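Long-range contacts in tRNA uridine(34) acetyltransferase (Methanocaldococcus infernus, PDB 6IA8), which catalyses formation of 5-carboxymethyluridine at wobble uridine 34 of tRNA from acetyl-CoA and S-adenosylmethionine, using a [4Fe-4S] cluster: residues A63-M68 / I135-M140; L116-R121 / D161-R166; Y151-I156 / M205-A210; A187-T192 / A210-L215. All blocks are in the same frame, centred on the assembly; numbering follows the deposited sequence.

Contact 1 of 4, residues A63-M68 / I135-M140; sequences AVVAVM and IELIIM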
loop_
_atom_site.group_PDB
_atom_site.type_symbol
_atom_site.label_atom_id
_atom_site.label_comp_id
_atom_site.label_asym_id
_atom_site.label_seq_id
_atom_site.Cartn_x
_atom_site.Cartn_y
_atom_site.Cartn_z
ATOM N N ALA A 63 0.494 4.286 -13.244
ATOM C CA ALA A 63 -0.606 3.456 -13.702
ATOM C C ALA A 63 -0.710 2.224 -12.818
ATOM O O ALA A 63 0.273 1.503 -12.621
ATOM C CB ALA A 63 -0.391 3.036 -15.151
ATOM N N VAL A 64 -1.903 1.961 -12.312
ATOM C CA VAL A 64 -2.141 0.778 -11.490
ATOM C C VAL A 64 -2.622 -0.342 -12.400
ATOM O O VAL A 64 -3.631 -0.194 -13.097
ATOM C CB VAL A 64 -3.166 1.056 -10.383
ATOM C CG1 VAL A 64 -3.452 -0.232 -9.639
ATOM C CG2 VAL A 64 -2.642 2.130 -9.417
ATOM N N VAL A 65 -1.896 -1.448 -12.410
ATOM C CA VAL A 65 -2.206 -2.600 -13.247
ATOM C C VAL A 65 -2.470 -3.746 -12.284
ATOM O O VAL A 65 -1.535 -4.333 -11.732
ATOM C CB VAL A 65 -1.062 -2.934 -14.212
ATOM C CG1 VAL A 65 -1.297 -4.240 -14.942
ATOM C CG2 VAL A 65 -0.820 -1.786 -15.221
ATOM N N ALA A 66 -3.741 -4.070 -12.084
ATOM C CA ALA A 66 -4.158 -5.132 -11.182
ATOM C C ALA A 66 -4.502 -6.371 -11.994
ATOM O O ALA A 66 -5.328 -6.300 -12.903
ATOM C CB ALA A 66 -5.375 -4.692 -10.371
ATOM N N VAL A 67 -3.891 -7.503 -11.653
ATOM C CA VAL A 67 -4.077 -8.744 -12.398
ATOM C C VAL A 67 -4.429 -9.878 -11.446
ATOM O O VAL A 67 -4.103 -9.849 -10.259
ATOM C CB VAL A 67 -2.822 -9.125 -13.209
ATOM C CG1 VAL A 67 -2.479 -8.017 -14.218
ATOM C CG2 VAL A 67 -1.672 -9.381 -12.303
ATOM N N MET A 68 -5.080 -10.904 -12.001
ATOM C CA MET A 68 -5.633 -12.013 -11.233
ATOM C C MET A 68 -4.877 -13.301 -11.529
ATOM O O MET A 68 -4.549 -13.597 -12.680
ATOM C CB MET A 68 -7.115 -12.213 -11.562
ATOM C CG MET A 68 -8.086 -11.472 -10.665
ATOM S SD MET A 68 -8.539 -12.443 -9.221
ATOM C CE MET A 68 -9.389 -11.214 -8.235
ATOM N N ILE A 135 4.488 1.859 -13.632
ATOM C CA ILE A 135 3.413 0.914 -13.363
ATOM C C ILE A 135 3.541 0.351 -11.953
ATOM O O ILE A 135 4.610 -0.121 -11.556
ATOM C CB ILE A 135 3.415 -0.222 -14.405
ATOM C CG1 ILE A 135 2.945 0.326 -15.779
ATOM C CG2 ILE A 135 2.509 -1.370 -13.940
ATOM C CD1 ILE A 135 3.107 -0.655 -16.901
ATOM N N GLU A 136 2.442 0.371 -11.216
ATOM C CA GLU A 136 2.297 -0.379 -9.976
ATOM C C GLU A 136 1.532 -1.649 -10.328
ATOM O O GLU A 136 0.371 -1.577 -10.739
ATOM C CB GLU A 136 1.537 0.417 -8.914
ATOM C CG GLU A 136 1.147 -0.438 -7.698
ATOM C CD GLU A 136 0.247 0.296 -6.682
ATOM O OE1 GLU A 136 -0.303 1.356 -7.015
ATOM O OE2 GLU A 136 0.100 -0.203 -5.556
ATOM N N LEU A 137 2.183 -2.794 -10.166
ATOM C CA LEU A 137 1.604 -4.094 -10.462
ATOM C C LEU A 137 1.047 -4.669 -9.173
ATOM O O LEU A 137 1.748 -4.714 -8.155
ATOM C CB LEU A 137 2.659 -5.023 -11.034
ATOM C CG LEU A 137 2.192 -6.419 -11.424
ATOM C CD1 LEU A 137 1.167 -6.358 -12.520
ATOM C CD2 LEU A 137 3.439 -7.216 -11.830
ATOM N N ILE A 138 -0.223 -5.049 -9.205
ATOM C CA ILE A 138 -0.916 -5.573 -8.034
ATOM C C ILE A 138 -1.355 -6.988 -8.356
ATOM O O ILE A 138 -2.129 -7.194 -9.300
ATOM C CB ILE A 138 -2.137 -4.730 -7.644
ATOM C CG1 ILE A 138 -1.744 -3.273 -7.397
ATOM C CG2 ILE A 138 -2.775 -5.294 -6.357
ATOM C CD1 ILE A 138 -2.902 -2.401 -6.957
ATOM N N ILE A 139 -0.907 -7.948 -7.550
ATOM C CA ILE A 139 -1.241 -9.359 -7.725
ATOM C C ILE A 139 -2.408 -9.679 -6.804
ATOM O O ILE A 139 -2.263 -9.700 -5.578
ATOM C CB ILE A 139 -0.046 -10.272 -7.428
ATOM C CG1 ILE A 139 1.200 -9.807 -8.200
ATOM C CG2 ILE A 139 -0.402 -11.734 -7.755
ATOM C CD1 ILE A 139 1.052 -9.758 -9.702
ATOM N N MET A 140 -3.568 -9.923 -7.386
ATOM C CA MET A 140 -4.784 -10.140 -6.619
ATOM C C MET A 140 -5.087 -11.628 -6.493
ATOM O O MET A 140 -4.762 -12.422 -7.381
ATOM C CB MET A 140 -5.960 -9.432 -7.283
ATOM C CG MET A 140 -5.785 -7.943 -7.406
ATOM S SD MET A 140 -7.228 -7.138 -8.099
ATOM C CE MET A 140 -7.349 -7.946 -9.686
#
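Met140 reaches across to strand 63-68 and buries more surface there than any other residue of the pair. Its CB lies 3.5 Å from the carbonyl oxygen of Val67, the same oxygen that accepts the backbone N-H of Met140. The thioether then spans two neighbours: SD sits 3.8 Å from CB of Ala66, while CE meets CG of Met68 at 3.7 Å. A bend at the last torsion (chi3 -60°) turns that methyl back toward Met68, the two methionine side chains crossing at about a right angle. With an alanine here, CB of Ala66 and CG of Met68 would probably lose their sulfur and methyl partners, and the Met68 chain would be freer to turn. Five backbone hydrogen bonds, alternating between Glu136, Val65, Ile138, Val67 and Met140 as donors, pair the strands in parallel register at an axis angle of 21°. They form an outer edge, within this chain, of the parallel sheet that carries the radical SAM core, with strand 134-140 bonded on through Leu137 to strand 184-192. Val65 and Val67 point to the helix-covered face, with Ile135, Leu137 and Ile139. CG2 of Val67, placed between its backbone N and carbonyl carbon, runs alongside Ile139 and touches its CD1 at 3.8 Å; CG2 of Val65 meets CG2 of Ile135 at 3.6 Å. Helices 114-127 and 149-164 close over this layer, Thr118 and Phe155 both touching Val67. On the face carrying Met140, CG1 of Val64 presses unusually tightly on CD1 of Ile138, at 3.5 Å.

Contact 2 of 4, residues L116-R121 / D161-R166; sequences LQTRAR and DAMNER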
loop_
_atom_site.group_PDB
_atom_site.type_symbol
_atom_site.label_atom_id
_atom_site.label_comp_id
_atom_site.label_asym_id
_atom_site.label_seq_id
_atom_site.Cartn_x
_atom_site.Cartn_y
_atom_site.Cartn_z
ATOM N N LEU A 116 -1.432 -11.338 -21.000
ATOM C CA LEU A 116 -2.584 -10.722 -21.645
ATOM C C LEU A 116 -3.265 -9.732 -20.713
ATOM O O LEU A 116 -3.718 -8.673 -21.152
ATOM C CB LEU A 116 -3.566 -11.795 -22.099
ATOM C CG LEU A 116 -3.003 -12.854 -23.049
ATOM C CD1 LEU A 116 -4.096 -13.858 -23.420
ATOM C CD2 LEU A 116 -2.420 -12.209 -24.304
ATOM N N GLN A 117 -3.359 -10.058 -19.422
ATOM C CA GLN A 117 -3.972 -9.130 -18.475
ATOM C C GLN A 117 -3.160 -7.841 -18.371
ATOM O O GLN A 117 -3.703 -6.730 -18.411
ATOM C CB GLN A 117 -4.089 -9.791 -17.105
ATOM C CG GLN A 117 -5.190 -10.845 -16.987
ATOM C CD GLN A 117 -5.251 -11.428 -15.607
ATOM O OE1 GLN A 117 -5.955 -10.912 -14.732
ATOM N NE2 GLN A 117 -4.498 -12.496 -15.389
ATOM N N THR A 118 -1.852 -7.973 -18.222
ATOM C CA THR A 118 -1.020 -6.790 -18.084
ATOM C C THR A 118 -1.061 -5.947 -19.359
ATOM O O THR A 118 -1.288 -4.732 -19.318
ATOM C CB THR A 118 0.399 -7.230 -17.753
ATOM O OG1 THR A 118 0.414 -7.991 -16.529
ATOM C CG2 THR A 118 1.322 -5.998 -17.602
ATOM N N ARG A 119 -0.848 -6.578 -20.508
ATOM C CA ARG A 119 -0.892 -5.847 -21.771
ATOM C C ARG A 119 -2.234 -5.143 -21.964
ATOM O O ARG A 119 -2.285 -3.961 -22.341
ATOM C CB ARG A 119 -0.604 -6.816 -22.926
ATOM C CG ARG A 119 -0.890 -6.268 -24.299
ATOM C CD ARG A 119 0.283 -5.535 -24.901
ATOM N NE ARG A 119 -0.004 -5.027 -26.247
ATOM C CZ ARG A 119 0.802 -4.205 -26.913
ATOM N NH1 ARG A 119 1.951 -3.820 -26.373
ATOM N NH2 ARG A 119 0.463 -3.774 -28.117
ATOM N N ALA A 120 -3.339 -5.858 -21.730
ATOM C CA ALA A 120 -4.653 -5.281 -22.006
ATOM C C ALA A 120 -4.913 -4.040 -21.148
ATOM O O ALA A 120 -5.512 -3.058 -21.609
ATOM C CB ALA A 120 -5.745 -6.337 -21.791
ATOM N N ARG A 121 -4.482 -4.073 -19.890
ATOM C CA ARG A 121 -4.678 -2.929 -19.009
ATOM C C ARG A 121 -3.841 -1.738 -19.471
ATOM O O ARG A 121 -4.305 -0.593 -19.444
ATOM C CB ARG A 121 -4.327 -3.324 -17.569
ATOM C CG ARG A 121 -4.622 -2.243 -16.538
ATOM C CD ARG A 121 -6.094 -1.869 -16.476
ATOM N NE ARG A 121 -6.303 -0.622 -15.741
ATOM C CZ ARG A 121 -7.426 0.086 -15.782
ATOM N NH1 ARG A 121 -8.447 -0.329 -16.515
ATOM N NH2 ARG A 121 -7.528 1.211 -15.093
ATOM N N ASP A 161 7.222 -9.213 -18.939
ATOM C CA ASP A 161 7.348 -9.358 -20.387
ATOM C C ASP A 161 6.395 -8.406 -21.097
ATOM O O ASP A 161 6.755 -7.806 -22.113
ATOM C CB ASP A 161 7.077 -10.808 -20.830
ATOM C CG ASP A 161 8.182 -11.771 -20.428
ATOM O OD1 ASP A 161 9.311 -11.331 -20.114
ATOM O OD2 ASP A 161 7.931 -12.992 -20.442
ATOM N N ALA A 162 5.147 -8.316 -20.616
ATOM C CA ALA A 162 4.167 -7.427 -21.228
ATOM C C ALA A 162 4.585 -5.978 -21.093
ATOM O O ALA A 162 4.406 -5.192 -22.024
ATOM C CB ALA A 162 2.797 -7.614 -20.594
ATOM N N MET A 163 5.157 -5.608 -19.947
ATOM C CA MET A 163 5.637 -4.243 -19.785
ATOM C C MET A 163 6.841 -3.996 -20.669
ATOM O O MET A 163 6.978 -2.905 -21.234
ATOM C CB MET A 163 6.005 -3.958 -18.327
ATOM C CG MET A 163 4.848 -4.127 -17.351
ATOM S SD MET A 163 5.443 -3.774 -15.675
ATOM C CE MET A 163 4.452 -4.938 -14.741
ATOM N N ASN A 164 7.752 -4.981 -20.750
ATOM C CA ASN A 164 8.970 -4.836 -21.546
ATOM C C ASN A 164 8.684 -4.887 -23.042
ATOM O O ASN A 164 9.494 -4.404 -23.842
ATOM C CB ASN A 164 9.990 -5.936 -21.212
ATOM C CG ASN A 164 10.442 -5.907 -19.757
ATOM O OD1 ASN A 164 10.350 -4.887 -19.087
ATOM N ND2 ASN A 164 10.941 -7.034 -19.270
ATOM N N GLU A 165 7.568 -5.490 -23.430
ATOM C CA GLU A 165 7.234 -5.705 -24.836
ATOM C C GLU A 165 8.269 -6.586 -25.529
ATOM O O GLU A 165 8.637 -6.363 -26.689
ATOM C CB GLU A 165 7.061 -4.383 -25.577
ATOM C CG GLU A 165 5.857 -3.564 -25.112
ATOM C CD GLU A 165 5.869 -2.150 -25.668
ATOM O OE1 GLU A 165 5.439 -1.226 -24.955
ATOM O OE2 GLU A 165 6.328 -1.965 -26.811
ATOM N N ARG A 166 8.711 -7.626 -24.827
ATOM C CA ARG A 166 9.566 -8.639 -25.437
ATOM C C ARG A 166 9.644 -9.857 -24.520
ATOM O O ARG A 166 9.445 -9.761 -23.306
ATOM C CB ARG A 166 10.972 -8.091 -25.721
ATOM C CG ARG A 166 11.673 -7.562 -24.493
ATOM C CD ARG A 166 13.207 -7.628 -24.679
ATOM N NE ARG A 166 13.708 -8.999 -24.594
ATOM C CZ ARG A 166 14.994 -9.334 -24.614
ATOM N NH1 ARG A 166 15.923 -8.389 -24.718
ATOM N NH2 ARG A 166 15.347 -10.614 -24.526
#
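Ala162 and Thr118 make the tight part of this helix-helix contact. The methyl CB of Ala162 lies 3.7 Å from CG2 of Thr118, and the small residue lets the backbones come close: the CA atoms of Arg119 and Ala162 are 5.3 Å apart. Thr118 presents its methyl because CG2 stands opposite the backbone N across the CA-CB bond, while OG1 (chi1 -59°) turns back to bond the carbonyl oxygen of Pro114 in its own helix. The same methyl also meets CG of Met163 at 4.0 Å, the two side chains crossing at about a right angle. Toward solvent the fit is looser. Arg119, bent at chi2, brings NH1 to 4.1 Å from CG of Glu165, which lies at the edge of the guanidinium. Its charge stops short of a salt bridge, with NH1 4.6 Å from OE1 of Glu165 and the guanidinium and carboxylate planes 81° apart. Glu165 follows the last helical residue with positive phi (61°), and its OE1 has a weak hydrogen bond to His183. On the sheet side, Thr118 also touches Val65 and Val67. Both helices pack on the same face of the parallel sheet of the radical SAM core.

Contact 3 of 4, residues Y151-I156 / M205-A210; sequences YQDWFI and MLKLGA. With SO4 (sulfate ion), chain F.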
loop_
_atom_site.group_PDB
_atom_site.type_symbol
_atom_site.label_atom_id
_atom_site.label_comp_id
_atom_site.label_asym_id
_atom_site.label_seq_id
_atom_site.Cartn_x
_atom_site.Cartn_y
_atom_site.Cartn_z
ATOM N N TYR A 151 5.182 -21.376 -10.508
ATOM C CA TYR A 151 4.084 -20.554 -11.007
ATOM C C TYR A 151 4.286 -19.084 -10.674
ATOM O O TYR A 151 4.033 -18.219 -11.521
ATOM C CB TYR A 151 2.753 -21.049 -10.446
ATOM C CG TYR A 151 1.576 -20.197 -10.861
ATOM C CD1 TYR A 151 0.909 -20.433 -12.053
ATOM C CD2 TYR A 151 1.128 -19.154 -10.056
ATOM C CE1 TYR A 151 -0.165 -19.654 -12.427
ATOM C CE2 TYR A 151 0.044 -18.374 -10.431
ATOM C CZ TYR A 151 -0.595 -18.624 -11.611
ATOM O OH TYR A 151 -1.667 -17.846 -12.003
ATOM N N GLN A 152 4.721 -18.775 -9.450
ATOM C CA GLN A 152 4.929 -17.380 -9.073
ATOM C C GLN A 152 5.968 -16.712 -9.967
ATOM O O GLN A 152 5.774 -15.579 -10.431
ATOM C CB GLN A 152 5.388 -17.274 -7.618
ATOM C CG GLN A 152 4.487 -17.912 -6.573
ATOM C CD GLN A 152 4.994 -17.651 -5.168
ATOM O OE1 GLN A 152 5.419 -16.547 -4.857
ATOM N NE2 GLN A 152 4.973 -18.671 -4.320
ATOM N N ASP A 153 7.117 -17.367 -10.145
ATOM C CA ASP A 153 8.183 -16.789 -10.957
ATOM C C ASP A 153 7.690 -16.551 -12.374
ATOM O O ASP A 153 7.902 -15.479 -12.950
ATOM C CB ASP A 153 9.411 -17.701 -10.957
ATOM C CG ASP A 153 10.106 -17.744 -9.621
ATOM O OD1 ASP A 153 9.695 -16.992 -8.701
ATOM O OD2 ASP A 153 11.069 -18.520 -9.499
ATOM N N TRP A 154 7.000 -17.543 -12.942
ATOM C CA TRP A 154 6.503 -17.422 -14.308
ATOM C C TRP A 154 5.479 -16.302 -14.414
ATOM O O TRP A 154 5.534 -15.490 -15.341
ATOM C CB TRP A 154 5.911 -18.767 -14.756
ATOM C CG TRP A 154 5.144 -18.705 -16.044
ATOM C CD1 TRP A 154 5.653 -18.788 -17.311
ATOM C CD2 TRP A 154 3.722 -18.545 -16.186
ATOM N NE1 TRP A 154 4.628 -18.686 -18.238
ATOM C CE2 TRP A 154 3.437 -18.543 -17.572
ATOM C CE3 TRP A 154 2.663 -18.417 -15.272
ATOM C CZ2 TRP A 154 2.146 -18.402 -18.067
ATOM C CZ3 TRP A 154 1.381 -18.286 -15.763
ATOM C CH2 TRP A 154 1.134 -18.267 -17.155
ATOM N N PHE A 155 4.560 -16.217 -13.449
ATOM C CA PHE A 155 3.493 -15.223 -13.536
ATOM C C PHE A 155 4.061 -13.811 -13.527
ATOM O O PHE A 155 3.672 -12.952 -14.336
ATOM C CB PHE A 155 2.518 -15.416 -12.379
ATOM C CG PHE A 155 1.247 -14.644 -12.529
ATOM C CD1 PHE A 155 1.182 -13.320 -12.154
ATOM C CD2 PHE A 155 0.117 -15.246 -13.056
ATOM C CE1 PHE A 155 0.001 -12.609 -12.288
ATOM C CE2 PHE A 155 -1.065 -14.549 -13.196
ATOM C CZ PHE A 155 -1.142 -13.238 -12.818
ATOM N N ILE A 156 4.989 -13.551 -12.610
ATOM C CA ILE A 156 5.585 -12.222 -12.538
ATOM C C ILE A 156 6.439 -11.956 -13.770
ATOM O O ILE A 156 6.440 -10.842 -14.314
ATOM C CB ILE A 156 6.401 -12.054 -11.248
ATOM C CG1 ILE A 156 5.483 -12.152 -10.017
ATOM C CG2 ILE A 156 7.145 -10.718 -11.298
ATOM C CD1 ILE A 156 4.352 -11.185 -9.968
ATOM N N MET A 205 8.935 -13.364 -2.060
ATOM C CA MET A 205 8.353 -12.107 -2.513
ATOM C C MET A 205 9.428 -11.092 -2.840
ATOM O O MET A 205 9.310 -10.371 -3.829
ATOM C CB MET A 205 7.377 -11.567 -1.473
ATOM C CG MET A 205 6.079 -12.391 -1.434
ATOM S SD MET A 205 4.822 -11.811 -0.304
ATOM C CE MET A 205 5.722 -11.811 1.171
ATOM N N LEU A 206 10.473 -11.003 -2.020
ATOM C CA LEU A 206 11.599 -10.136 -2.352
ATOM C C LEU A 206 12.263 -10.558 -3.664
ATOM O O LEU A 206 12.661 -9.709 -4.466
ATOM C CB LEU A 206 12.618 -10.148 -1.214
ATOM C CG LEU A 206 12.174 -9.457 0.075
ATOM C CD1 LEU A 206 13.060 -9.838 1.248
ATOM C CD2 LEU A 206 12.190 -7.971 -0.174
ATOM N N LYS A 207 12.416 -11.864 -3.893
ATOM C CA LYS A 207 12.981 -12.325 -5.161
ATOM C C LYS A 207 12.156 -11.828 -6.341
ATOM O O LYS A 207 12.701 -11.489 -7.397
ATOM C CB LYS A 207 13.059 -13.855 -5.175
ATOM C CG LYS A 207 13.941 -14.427 -6.300
ATOM C CD LYS A 207 13.868 -15.959 -6.349
ATOM C CE LYS A 207 12.649 -16.437 -7.123
ATOM N NZ LYS A 207 12.399 -17.888 -6.973
ATOM N N LEU A 208 10.837 -11.804 -6.189
ATOM C CA LEU A 208 9.964 -11.361 -7.267
ATOM C C LEU A 208 10.057 -9.860 -7.520
ATOM O O LEU A 208 9.591 -9.393 -8.561
ATOM C CB LEU A 208 8.522 -11.717 -6.933
ATOM C CG LEU A 208 8.170 -13.185 -6.779
ATOM C CD1 LEU A 208 6.767 -13.383 -6.267
ATOM C CD2 LEU A 208 8.364 -13.930 -8.101
ATOM N N GLY A 209 10.594 -9.087 -6.583
ATOM C CA GLY A 209 10.613 -7.643 -6.696
ATOM C C GLY A 209 9.514 -6.931 -5.941
ATOM O O GLY A 209 9.240 -5.757 -6.231
ATOM N N ALA A 210 8.870 -7.601 -4.993
ATOM C CA ALA A 210 7.779 -6.981 -4.251
ATOM C C ALA A 210 8.283 -5.799 -3.447
ATOM O O ALA A 210 9.391 -5.824 -2.913
ATOM C CB ALA A 210 7.113 -7.992 -3.307
HETATM S S SO4 F . 7.065 -18.379 -21.539
HETATM O O1 SO4 F . 8.044 -18.329 -20.453
HETATM O O2 SO4 F . 6.899 -17.041 -22.101
HETATM O O3 SO4 F . 7.540 -19.290 -22.574
HETATM O O4 SO4 F . 5.766 -18.852 -21.048
#
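Asp153 and Lys207 join the two helices by a salt bridge: NZ of Lys207 lies 2.9 Å from OD2 of Asp153, on the syn lone pair of that oxygen, and makes a weak second bond to OD1 at 3.3 Å. The Lys207 and Asp153 side chains cross at about a right angle, the lysine bent at chi3 (83°) to bring the ammonium round. Beside this polar pair Leu208 buries the largest area of the contact. Its CD2 touches OD1 of Asp153 at 3.4 Å and CG1 of Ile156 at 3.9 Å, while CD1 rests 3.7 Å from OE1 of Gln152. Apart from the helix pair, NE1 of Trp154 donates at 3.0 Å to O4 of a sulfate ion, probably from the crystallisation liquor.

In the next shell, Gln204 bonds both ends of the salt bridge, its NE2 to OD1 of Asp153 and its OE1 to NZ of Lys207, which should fix their orientation. NE2 of Gln152 donates to the carbonyl oxygen of Arg147, ahead of the helix. Helix 199-208 ends in a Schellman motif, with Gly209 at positive phi (98°), Ala210 N bonded to Met205 O and Gly209 N to Leu206 O. Leu171 of helix 171-178 packs on Asp153, Ile156 and Leu208, while Ile190 of strand 184-192 lies against Met205, Leu208 and Ala210, seating the end of helix 199-208 on the parallel sheet.

Contact 4 of 4, residues A187-T192 / A210-L215; sequences ALCIET and ATRVEL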
loop_
_atom_site.group_PDB
_atom_site.type_symbol
_atom_site.label_atom_id
_atom_site.label_comp_id
_atom_site.label_asym_id
_atom_site.label_seq_id
_atom_site.Cartn_x
_atom_site.Cartn_y
_atom_site.Cartn_z
ATOM N N ALA A 187 6.579 -0.458 -8.608
ATOM C CA ALA A 187 6.077 -1.015 -7.365
ATOM C C ALA A 187 5.358 -2.312 -7.692
ATOM O O ALA A 187 4.701 -2.425 -8.730
ATOM C CB ALA A 187 5.117 -0.063 -6.641
ATOM N N LEU A 188 5.437 -3.262 -6.769
ATOM C CA LEU A 188 4.792 -4.560 -6.934
ATOM C C LEU A 188 4.159 -4.912 -5.603
ATOM O O LEU A 188 4.873 -5.069 -4.604
ATOM C CB LEU A 188 5.794 -5.634 -7.342
ATOM C CG LEU A 188 5.361 -7.114 -7.273
ATOM C CD1 LEU A 188 4.119 -7.330 -8.037
ATOM C CD2 LEU A 188 6.503 -8.026 -7.798
ATOM N N CYS A 189 2.835 -5.022 -5.594
ATOM C CA CYS A 189 2.077 -5.311 -4.389
ATOM C C CYS A 189 1.496 -6.714 -4.480
ATOM O O CYS A 189 0.885 -7.071 -5.492
ATOM C CB CYS A 189 0.941 -4.318 -4.173
ATOM S SG CYS A 189 0.015 -4.740 -2.581
ATOM N N ILE A 190 1.691 -7.500 -3.429
ATOM C CA ILE A 190 1.188 -8.868 -3.349
ATOM C C ILE A 190 0.191 -8.932 -2.201
ATOM O O ILE A 190 0.489 -8.494 -1.088
ATOM C CB ILE A 190 2.332 -9.876 -3.152
ATOM C CG1 ILE A 190 3.268 -9.815 -4.359
ATOM C CG2 ILE A 190 1.775 -11.324 -3.034
ATOM C CD1 ILE A 190 4.418 -10.736 -4.255
ATOM N N GLU A 191 -1.001 -9.430 -2.477
ATOM C CA GLU A 191 -2.000 -9.622 -1.437
ATOM C C GLU A 191 -1.848 -11.028 -0.887
ATOM O O GLU A 191 -1.640 -11.982 -1.649
ATOM C CB GLU A 191 -3.408 -9.418 -1.995
ATOM C CG GLU A 191 -3.602 -8.093 -2.717
ATOM C CD GLU A 191 -5.035 -7.869 -3.158
ATOM O OE1 GLU A 191 -5.813 -8.843 -3.207
ATOM O OE2 GLU A 191 -5.391 -6.713 -3.446
ATOM N N THR A 192 -1.958 -11.165 0.434
ATOM C CA THR A 192 -1.798 -12.495 1.011
ATOM C C THR A 192 -2.538 -12.627 2.329
ATOM O O THR A 192 -2.807 -11.636 3.005
ATOM C CB THR A 192 -0.319 -12.837 1.242
ATOM O OG1 THR A 192 -0.158 -14.238 1.564
ATOM C CG2 THR A 192 0.248 -11.973 2.378
ATOM N N ALA A 210 8.870 -7.601 -4.993
ATOM C CA ALA A 210 7.779 -6.981 -4.251
ATOM C C ALA A 210 8.283 -5.799 -3.447
ATOM O O ALA A 210 9.391 -5.824 -2.913
ATOM C CB ALA A 210 7.113 -7.992 -3.307
ATOM N N THR A 211 7.446 -4.770 -3.338
ATOM C CA THR A 211 7.709 -3.629 -2.491
ATOM C C THR A 211 6.633 -3.427 -1.452
ATOM O O THR A 211 6.871 -2.670 -0.503
ATOM C CB THR A 211 7.819 -2.351 -3.340
ATOM O OG1 THR A 211 6.642 -2.205 -4.152
ATOM C CG2 THR A 211 9.058 -2.450 -4.282
ATOM N N ARG A 212 5.440 -4.024 -1.631
ATOM C CA ARG A 212 4.333 -3.852 -0.693
ATOM C C ARG A 212 3.631 -5.188 -0.522
ATOM O O ARG A 212 3.471 -5.930 -1.491
ATOM C CB ARG A 212 3.328 -2.791 -1.166
ATOM C CG ARG A 212 2.189 -2.503 -0.181
ATOM C CD ARG A 212 1.225 -1.455 -0.737
ATOM N NE ARG A 212 0.220 -2.033 -1.627
ATOM C CZ ARG A 212 -0.587 -1.328 -2.412
ATOM N NH1 ARG A 212 -0.511 -0.007 -2.431
ATOM N NH2 ARG A 212 -1.466 -1.947 -3.184
ATOM N N VAL A 213 3.225 -5.496 0.711
ATOM C CA VAL A 213 2.438 -6.688 1.002
ATOM C C VAL A 213 1.161 -6.268 1.721
ATOM O O VAL A 213 1.204 -5.536 2.716
ATOM C CB VAL A 213 3.231 -7.703 1.844
ATOM C CG1 VAL A 213 2.317 -8.917 2.214
ATOM C CG2 VAL A 213 4.447 -8.180 1.129
ATOM N N GLU A 214 0.026 -6.700 1.198
ATOM C CA GLU A 214 -1.273 -6.403 1.779
ATOM C C GLU A 214 -1.759 -7.655 2.492
ATOM O O GLU A 214 -1.911 -8.705 1.857
ATOM C CB GLU A 214 -2.293 -5.986 0.720
ATOM C CG GLU A 214 -3.626 -5.541 1.332
ATOM C CD GLU A 214 -4.751 -5.416 0.305
ATOM O OE1 GLU A 214 -5.780 -6.113 0.466
ATOM O OE2 GLU A 214 -4.597 -4.633 -0.653
ATOM N N LEU A 215 -1.981 -7.549 3.798
ATOM C CA LEU A 215 -2.404 -8.670 4.627
ATOM C C LEU A 215 -3.922 -8.661 4.716
ATOM O O LEU A 215 -4.517 -7.616 4.988
ATOM C CB LEU A 215 -1.790 -8.564 6.028
ATOM C CG LEU A 215 -0.260 -8.689 6.088
ATOM C CD1 LEU A 215 0.212 -8.413 7.556
ATOM C CD2 LEU A 215 0.209 -10.054 5.619
#
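Leu188 and Thr211 begin the pairing of strands 184-192 and 212-218, the two parallel strands of a beta-alpha-beta crossover whose helix is 199-208. Backbone bonds set the register. The carbonyl oxygen of Leu188 accepts two N-H groups, that of Thr211 in the carbonyl plane at 2.9 Å and that of Arg212 tilted 30° from it, and further backbone bonds from Ile190, Glu214 and Thr192 follow. One side-chain bond adds to them: N of Leu188 donates to OG1 of Thr211 at 3.1 Å, since a chi1 of 54° puts that hydroxyl oxygen between its backbone N and carbonyl carbon.

Among charged groups, Glu191 and Glu214 run side by side in the same direction, their OE2 atoms 3.6 Å apart and their carboxylate planes 42° apart. A salt bridge from Lys286 to Glu214 may offset part of this repulsion. With an alanine in place of Glu191, the Glu214 carboxylate would probably lose the CG and carboxylate alongside it and be freer to turn away from Lys286. Arg212, poorly ordered, forms a salt bridge with Glu136 on strand 134-140, beyond 184-192.

In apolar contact on the helix-covered face, CG2 of Thr192 touches CG1 of Val213 at 3.7 Å and CD2 of Leu215 at 3.8 Å.

From the N terminus, strand 63-68 leads to helix 114-127 and then to strand 134-140, where contact 1 closes the first loop. Contact 2 opens within that loop and closes beyond it, on helix 149-164, so contacts 1 and 2 cross. The same helix starts contact 3, which crosses contact 2 and closes at the end of helix 199-208. Contact 4 opens inside the loop of contact 3 and closes just after it, the two sharing Ala210; it lies in series with contacts 1 and 2. Contacts 1 and 4 join through Leu137 and Cys189 into four adjacent strands, while contacts 2 and 3 link the helices covering one face.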